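Local coordinates for uncharacterized lipoprotein GfcB (Escherichia coli K12, PDB 2IN5), which is of unknown function but is probably a membrane-attached lipoprotein connected with group 4 capsule polysaccharide, at residues 60-63 with 64-68; 69-73 with 74-78; 181-185 with 186-190. All coordinates share one frame; numbering follows the deposited sequence.

Contact 1: residues 60-63 with 64-68; sequences KWLS and QDNAM
S63 stands at the mouth of the short turn Q64-A67 that joins strand 58-62 to strand 68-72 as a beta hairpin, and both its backbone and its hydroxyl work across that turn. Q64 opens the turn, its CB directed away from S63. D65 comes next and sends its backbone N back toward the serine, in a weak, strongly bent bond to S63 OG. N66 takes a positive phi of 62°, which swings the chain round. N66 N makes another weak bond, 3.3 Å long, to S63 O, while the N66 side chain lies alongside L62 and points the same way, with N66 OD1 4.0 Å from L62 CD2. A67 supplies the firmer links: A67 N reaches S63 OG at 3.1 Å and is nearly straight at 161°, and A67 O accepts S63 N at 3.1 Å in the carbonyl plane. With chi1 at 73°, S63 OG is wedged between its own backbone N and carbonyl carbon, where it faces the N-H groups of D65 and A67. Putting an alanine here removes OG and would probably leave the A67 N-H without its mate, so that the turn is less firmly held. M68, a selenomethionine, resumes antiparallel pairing opposite L62 as a non-hydrogen-bonded pair, with M68 CB 4.1 Å from L62 CD2. M68 CA also lies 3.3 Å from W61 O in a CA-H...O contact, and the M68 side chain crosses that of K60 at a slant, M68 SE 3.6 Å from K60 CG. Helix 8-18 lies against the L62 side, V9 and R13 touching that leucine and R13 bonding S63 O. Strand 47-55 flanks strand 58-62, its E55 forming a salt bridge with K60, and E55 of the second subunit packs on M68.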
loop_
_atom_site.group_PDB
_atom_site.type_symbol
_atom_site.label_atom_id
_atom_site.label_comp_id
_atom_site.label_asym_id
_atom_site.label_seq_id
_atom_site.Cartn_x
_atom_site.Cartn_y
_atom_site.Cartn_z
ATOM N N LYS A 60 -2.755 2.381 -6.084
ATOM C CA LYS A 60 -3.012 3.421 -5.086
ATOM C C LYS A 60 -2.364 4.747 -5.470
ATOM O O LYS A 60 -1.146 4.877 -5.424
ATOM C CB LYS A 60 -2.496 2.995 -3.712
ATOM C CG LYS A 60 -3.381 2.005 -2.989
ATOM C CD LYS A 60 -3.177 0.591 -3.468
ATOM C CE LYS A 60 -4.028 -0.363 -2.641
ATOM N NZ LYS A 60 -3.760 -0.204 -1.184
ATOM N N TRP A 61 -3.194 5.721 -5.834
ATOM C CA TRP A 61 -2.734 7.047 -6.238
ATOM C C TRP A 61 -2.759 8.051 -5.081
ATOM O O TRP A 61 -3.725 8.126 -4.326
ATOM C CB TRP A 61 -3.599 7.569 -7.383
ATOM C CG TRP A 61 -3.797 6.568 -8.479
ATOM C CD1 TRP A 61 -4.622 5.480 -8.453
ATOM C CD2 TRP A 61 -3.150 6.549 -9.758
ATOM N NE1 TRP A 61 -4.531 4.785 -9.635
ATOM C CE2 TRP A 61 -3.636 5.418 -10.456
ATOM C CE3 TRP A 61 -2.208 7.375 -10.382
ATOM C CZ2 TRP A 61 -3.213 5.093 -11.752
ATOM C CZ3 TRP A 61 -1.783 7.055 -11.670
ATOM C CH2 TRP A 61 -2.288 5.920 -12.342
ATOM N N LEU A 62 -1.690 8.828 -4.959
ATOM C CA LEU A 62 -1.562 9.805 -3.887
ATOM C C LEU A 62 -1.537 11.247 -4.366
ATOM O O LEU A 62 -0.832 11.575 -5.313
ATOM C CB LEU A 62 -0.279 9.527 -3.118
ATOM C CG LEU A 62 -0.225 8.157 -2.451
ATOM C CD1 LEU A 62 1.189 7.853 -2.010
ATOM C CD2 LEU A 62 -1.191 8.135 -1.280
ATOM N N SER A 63 -2.283 12.118 -3.694
ATOM C CA SER A 63 -2.299 13.530 -4.073
ATOM C C SER A 63 -1.280 14.306 -3.237
ATOM O O SER A 63 -0.512 13.714 -2.474
ATOM C CB SER A 63 -3.687 14.122 -3.861
ATOM O OG SER A 63 -3.944 14.285 -2.483
ATOM N N GLN A 64 -1.270 15.627 -3.385
ATOM C CA GLN A 64 -0.343 16.471 -2.628
ATOM C C GLN A 64 -0.774 16.570 -1.161
ATOM O O GLN A 64 0.067 16.635 -0.265
ATOM C CB GLN A 64 -0.277 17.873 -3.237
ATOM C CG GLN A 64 0.842 18.734 -2.666
ATOM C CD GLN A 64 0.785 20.177 -3.148
ATOM O OE1 GLN A 64 0.734 20.441 -4.349
ATOM N NE2 GLN A 64 0.798 21.116 -2.209
ATOM N N ASP A 65 -2.089 16.581 -0.936
ATOM C CA ASP A 65 -2.686 16.660 0.401
ATOM C C ASP A 65 -2.683 15.276 1.045
ATOM O O ASP A 65 -3.258 15.066 2.115
ATOM C CB ASP A 65 -4.126 17.192 0.300
ATOM C CG ASP A 65 -4.821 17.292 1.656
ATOM O OD1 ASP A 65 -4.151 17.664 2.647
ATOM O OD2 ASP A 65 -6.046 17.020 1.733
ATOM N N ASN A 66 -2.032 14.334 0.372
ATOM C CA ASN A 66 -1.929 12.955 0.842
ATOM C C ASN A 66 -3.277 12.226 0.958
ATOM O O ASN A 66 -3.506 11.442 1.880
ATOM C CB ASN A 66 -1.180 12.913 2.176
ATOM C CG ASN A 66 -0.684 11.519 2.518
ATOM O OD1 ASN A 66 -0.288 10.754 1.630
ATOM N ND2 ASN A 66 -0.682 11.189 3.809
ATOM N N ALA A 67 -4.172 12.518 0.019
ATOM C CA ALA A 67 -5.464 11.857 -0.038
ATOM C C ALA A 67 -5.168 10.687 -0.968
ATOM O O ALA A 67 -4.251 10.774 -1.785
ATOM C CB ALA A 67 -6.507 12.772 -0.650
HETATM N N MSE A 68 -5.924 9.599 -0.860
HETATM C CA MSE A 68 -5.664 8.437 -1.699
HETATM C C MSE A 68 -6.827 7.982 -2.562
HETATM O O MSE A 68 -7.980 8.089 -2.169
HETATM C CB MSE A 68 -5.194 7.274 -0.827
HETATM C CG MSE A 68 -5.044 5.960 -1.576
HETATM SE SE MSE A 68 -4.061 4.619 -0.577
HETATM C CE MSE A 68 -5.532 3.864 0.426
#

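Contact 2: residues 69-73 with 74-78; sequences LVTHN and GRLLK
T71 and L76 meet obliquely as a non-hydrogen-bonded pair, T71 CG2 lying 4.0 Å from L76 CD1. With CG trans to the backbone N (chi1 -173°), the leucine folds CD1 back across the hairpin, L76 CD1 coming to 3.5 Å from V70 O. T71 holds OG1 between its backbone N and carbonyl carbon (chi1 71°), turned the other way from this methyl contact; a water 3.0 Å from T71 OG1 also accepts G74 N, and OG1 meets W61 NE1 in the preceding strand. Beside them, V70 and K78 run side by side in the same direction, V70 CB 3.9 Å from K78 CB, the lysine continuing extended beyond CG. L77 instead directs CB toward the first strand, and L77 CD1 sits 3.8 Å from H72 CB. L77 and K78 both face V70, a classic beta bulge: V70 O accepts L77 N at 2.9 Å and, from the same face of its plane, K78 N at 3.3 Å. The hairpin closes through a type I' turn, N73 and G74 both with positive phi and H72 and R75 bonded to each other at its base. R75 bends at chi2 and chi3, and its guanidinium group makes salt bridges with E152 and D95. Strand 68-72 lies between strand 58-62 and strand 75-80, and R75 packs on residues of strands 108-117 and 161-170.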
loop_
_atom_site.group_PDB
_atom_site.type_symbol
_atom_site.label_atom_id
_atom_site.label_comp_id
_atom_site.label_asym_id
_atom_site.label_seq_id
_atom_site.Cartn_x
_atom_site.Cartn_y
_atom_site.Cartn_z
ATOM N N LEU A 69 -6.508 7.483 -3.750
ATOM C CA LEU A 69 -7.512 6.971 -4.678
ATOM C C LEU A 69 -7.124 5.544 -5.027
ATOM O O LEU A 69 -5.965 5.280 -5.328
ATOM C CB LEU A 69 -7.564 7.808 -5.955
ATOM C CG LEU A 69 -8.654 8.871 -5.982
ATOM C CD1 LEU A 69 -8.208 10.086 -5.200
ATOM C CD2 LEU A 69 -8.950 9.231 -7.412
ATOM N N VAL A 70 -8.075 4.618 -4.980
ATOM C CA VAL A 70 -7.768 3.224 -5.302
ATOM C C VAL A 70 -8.528 2.821 -6.546
ATOM O O VAL A 70 -9.735 2.985 -6.635
ATOM C CB VAL A 70 -8.135 2.297 -4.143
ATOM C CG1 VAL A 70 -7.813 0.839 -4.503
ATOM C CG2 VAL A 70 -7.369 2.736 -2.905
ATOM N N THR A 71 -7.817 2.284 -7.518
ATOM C CA THR A 71 -8.480 1.927 -8.754
ATOM C C THR A 71 -7.926 0.657 -9.370
ATOM O O THR A 71 -6.919 0.111 -8.927
ATOM C CB THR A 71 -8.280 3.033 -9.819
ATOM O OG1 THR A 71 -6.916 3.004 -10.255
ATOM C CG2 THR A 71 -8.601 4.407 -9.260
ATOM N N HIS A 72 -8.625 0.188 -10.388
ATOM C CA HIS A 72 -8.152 -0.926 -11.170
ATOM C C HIS A 72 -8.613 -0.641 -12.586
ATOM O O HIS A 72 -9.811 -0.636 -12.885
ATOM C CB HIS A 72 -8.669 -2.284 -10.721
ATOM C CG HIS A 72 -8.121 -3.393 -11.561
ATOM N ND1 HIS A 72 -8.655 -3.721 -12.790
ATOM C CD2 HIS A 72 -6.988 -4.123 -11.440
ATOM C CE1 HIS A 72 -7.873 -4.598 -13.388
ATOM N NE2 HIS A 72 -6.853 -4.856 -12.592
ATOM N N ASN A 73 -7.641 -0.375 -13.449
ATOM C CA ASN A 73 -7.892 -0.042 -14.843
ATOM C C ASN A 73 -9.005 0.982 -15.038
ATOM O O ASN A 73 -10.008 0.721 -15.721
ATOM C CB ASN A 73 -8.191 -1.294 -15.670
ATOM C CG ASN A 73 -7.748 -1.132 -17.111
ATOM O OD1 ASN A 73 -6.746 -0.471 -17.375
ATOM N ND2 ASN A 73 -8.476 -1.739 -18.045
ATOM N N GLY A 74 -8.810 2.149 -14.422
ATOM C CA GLY A 74 -9.757 3.245 -14.543
ATOM C C GLY A 74 -10.989 3.188 -13.664
ATOM O O GLY A 74 -11.688 4.196 -13.517
ATOM N N ARG A 75 -11.264 2.016 -13.093
ATOM C CA ARG A 75 -12.426 1.839 -12.228
ATOM C C ARG A 75 -12.108 2.287 -10.814
ATOM O O ARG A 75 -11.101 1.874 -10.233
ATOM C CB ARG A 75 -12.859 0.367 -12.183
ATOM C CG ARG A 75 -14.093 0.122 -11.315
ATOM C CD ARG A 75 -15.344 0.701 -11.956
ATOM N NE ARG A 75 -15.808 -0.129 -13.057
ATOM C CZ ARG A 75 -16.906 0.100 -13.774
ATOM N NH1 ARG A 75 -17.674 1.152 -13.521
ATOM N NH2 ARG A 75 -17.245 -0.746 -14.741
ATOM N N LEU A 76 -12.972 3.123 -10.256
ATOM C CA LEU A 76 -12.779 3.604 -8.897
ATOM C C LEU A 76 -13.320 2.554 -7.929
ATOM O O LEU A 76 -14.500 2.179 -7.993
ATOM C CB LEU A 76 -13.509 4.926 -8.693
ATOM C CG LEU A 76 -13.203 5.565 -7.342
ATOM C CD1 LEU A 76 -11.707 5.868 -7.237
ATOM C CD2 LEU A 76 -14.021 6.828 -7.190
ATOM N N LEU A 77 -12.441 2.082 -7.051
ATOM C CA LEU A 77 -12.791 1.069 -6.067
ATOM C C LEU A 77 -12.816 1.565 -4.624
ATOM O O LEU A 77 -13.517 0.998 -3.783
ATOM C CB LEU A 77 -11.815 -0.097 -6.160
ATOM C CG LEU A 77 -11.788 -0.813 -7.510
ATOM C CD1 LEU A 77 -10.608 -1.745 -7.526
ATOM C CD2 LEU A 77 -13.103 -1.565 -7.758
ATOM N N LYS A 78 -12.055 2.612 -4.327
ATOM C CA LYS A 78 -12.022 3.129 -2.966
ATOM C C LYS A 78 -11.266 4.449 -2.883
ATOM O O LYS A 78 -10.328 4.673 -3.640
ATOM C CB LYS A 78 -11.361 2.089 -2.052
ATOM C CG LYS A 78 -11.361 2.421 -0.568
ATOM C CD LYS A 78 -10.465 1.460 0.195
ATOM C CE LYS A 78 -10.261 1.908 1.636
ATOM N NZ LYS A 78 -8.973 1.370 2.194
HETATM O O HOH W 1 -6.060 2.541 -13.071
#

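Contact 3: residues 181-185 with 186-190; sequences QMLGA and GVIPV
Selenomethionine M182 curls over the chain that returns from the turn. M182 CB lies 3.5 Å from V187 O, and the next atom, M182 CG, rests 3.6 Å from G186 CA. A bend at chi2 (-65°) then carries the selenium across to P189, where M182 SE is 4.0 Å from P189 CB. The methyl at the tip ends beside the turn, M182 CE 3.3 Å from G186 O. Together these residues form the end of the beta hairpin of strands 176-182 and 189-194, in which M182 and P189 are a non-hydrogen-bonded pair and Q181 and V190 the hydrogen-bonded pair next to them. The turn that links them includes G186, at positive phi. G184 N bonds V187 O at 3.0 Å, while L183 N gives I188 O a bond of 2.8 Å from above its carbonyl plane. L183 and I188 lie side by side, L183 CB 3.6 Å from I188 CG2, and V190 CG2 meets L183 CB at 3.8 Å. V190 in turn packs on L39 and L41 of strand 36-41, and W115 of strand 108-117 touches A185 and V187.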
loop_
_atom_site.group_PDB
_atom_site.type_symbol
_atom_site.label_atom_id
_atom_site.label_comp_id
_atom_site.label_asym_id
_atom_site.label_seq_id
_atom_site.Cartn_x
_atom_site.Cartn_y
_atom_site.Cartn_z
ATOM N N GLN A 181 -16.925 8.619 -14.241
ATOM C CA GLN A 181 -17.834 7.796 -13.442
ATOM C C GLN A 181 -18.294 8.500 -12.178
ATOM O O GLN A 181 -17.784 9.550 -11.828
ATOM C CB GLN A 181 -17.149 6.476 -13.065
ATOM C CG GLN A 181 -15.959 6.631 -12.135
ATOM C CD GLN A 181 -15.020 5.439 -12.189
ATOM O OE1 GLN A 181 -15.403 4.300 -11.892
ATOM N NE2 GLN A 181 -13.780 5.694 -12.581
HETATM N N MSE A 182 -19.262 7.905 -11.490
HETATM C CA MSE A 182 -19.779 8.462 -10.247
HETATM C C MSE A 182 -19.038 7.846 -9.080
HETATM O O MSE A 182 -18.545 6.722 -9.170
HETATM C CB MSE A 182 -21.270 8.159 -10.106
HETATM C CG MSE A 182 -22.125 8.819 -11.153
HETATM SE SE MSE A 182 -22.095 10.743 -11.012
HETATM C CE MSE A 182 -23.751 11.139 -11.908
ATOM N N LEU A 183 -18.957 8.575 -7.975
ATOM C CA LEU A 183 -18.275 8.042 -6.809
ATOM C C LEU A 183 -19.270 7.222 -5.984
ATOM O O LEU A 183 -18.898 6.280 -5.289
ATOM C CB LEU A 183 -17.673 9.190 -5.996
ATOM C CG LEU A 183 -16.940 8.858 -4.703
ATOM C CD1 LEU A 183 -15.940 9.952 -4.397
ATOM C CD2 LEU A 183 -17.961 8.707 -3.564
ATOM N N GLY A 184 -20.540 7.585 -6.081
ATOM C CA GLY A 184 -21.571 6.864 -5.368
ATOM C C GLY A 184 -22.615 6.479 -6.392
ATOM O O GLY A 184 -22.332 6.470 -7.591
ATOM N N ALA A 185 -23.820 6.164 -5.935
ATOM C CA ALA A 185 -24.889 5.794 -6.846
ATOM C C ALA A 185 -25.402 7.039 -7.572
ATOM O O ALA A 185 -26.177 7.820 -7.019
ATOM C CB ALA A 185 -26.017 5.126 -6.082
ATOM N N GLY A 186 -24.947 7.226 -8.809
ATOM C CA GLY A 186 -25.369 8.371 -9.599
ATOM C C GLY A 186 -25.081 9.723 -8.968
ATOM O O GLY A 186 -25.739 10.713 -9.293
ATOM N N VAL A 187 -24.091 9.769 -8.080
ATOM C CA VAL A 187 -23.714 11.002 -7.390
ATOM C C VAL A 187 -22.192 11.158 -7.300
ATOM O O VAL A 187 -21.457 10.165 -7.295
ATOM C CB VAL A 187 -24.292 11.027 -5.939
ATOM C CG1 VAL A 187 -25.808 10.857 -5.967
ATOM C CG2 VAL A 187 -23.655 9.927 -5.103
ATOM N N ILE A 188 -21.739 12.409 -7.223
ATOM C CA ILE A 188 -20.323 12.763 -7.120
ATOM C C ILE A 188 -19.466 12.313 -8.307
ATOM O O ILE A 188 -18.663 11.380 -8.204
ATOM C CB ILE A 188 -19.702 12.217 -5.830
ATOM C CG1 ILE A 188 -20.510 12.701 -4.627
ATOM C CG2 ILE A 188 -18.262 12.711 -5.699
ATOM C CD1 ILE A 188 -20.032 12.138 -3.298
ATOM N N PRO A 189 -19.600 13.009 -9.448
ATOM C CA PRO A 189 -18.849 12.686 -10.659
ATOM C C PRO A 189 -17.344 12.781 -10.495
ATOM O O PRO A 189 -16.818 13.707 -9.878
ATOM C CB PRO A 189 -19.418 13.663 -11.685
ATOM C CG PRO A 189 -19.780 14.844 -10.857
ATOM C CD PRO A 189 -20.399 14.234 -9.635
ATOM N N VAL A 190 -16.666 11.790 -11.057
ATOM C CA VAL A 190 -15.226 11.695 -10.990
ATOM C C VAL A 190 -14.665 11.574 -12.399
ATOM O O VAL A 190 -15.165 10.795 -13.211
ATOM C CB VAL A 190 -14.811 10.455 -10.171
ATOM C CG1 VAL A 190 -13.300 10.344 -10.103
ATOM C CG2 VAL A 190 -15.406 10.537 -8.780
HETATM O O HOH W 2 -13.290 8.567 -13.140
#

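The three contacts come in series along the chain, each a local turn in a largely antiparallel beta protein. Contacts 1 and 2 are consecutive and share strand 68-72, their centres about 13 Å apart; strand 58-62 pairs with it through W61 N and L69 O, 2.9 Å apart. Contact 3 lies much later in the sequence, yet its centre is also about 13 Å from that of contact 2: Q181 NE2 meets G74 O at 2.7 Å, and Q181 OE1 meets L76 N, tying the two hairpins together. Contacts 1 and 3 do not touch, their nearest atoms being about 8 Å apart; contact 2 touches both and joins strand 58-62 to the later hairpin of strands 176-182 and 189-194.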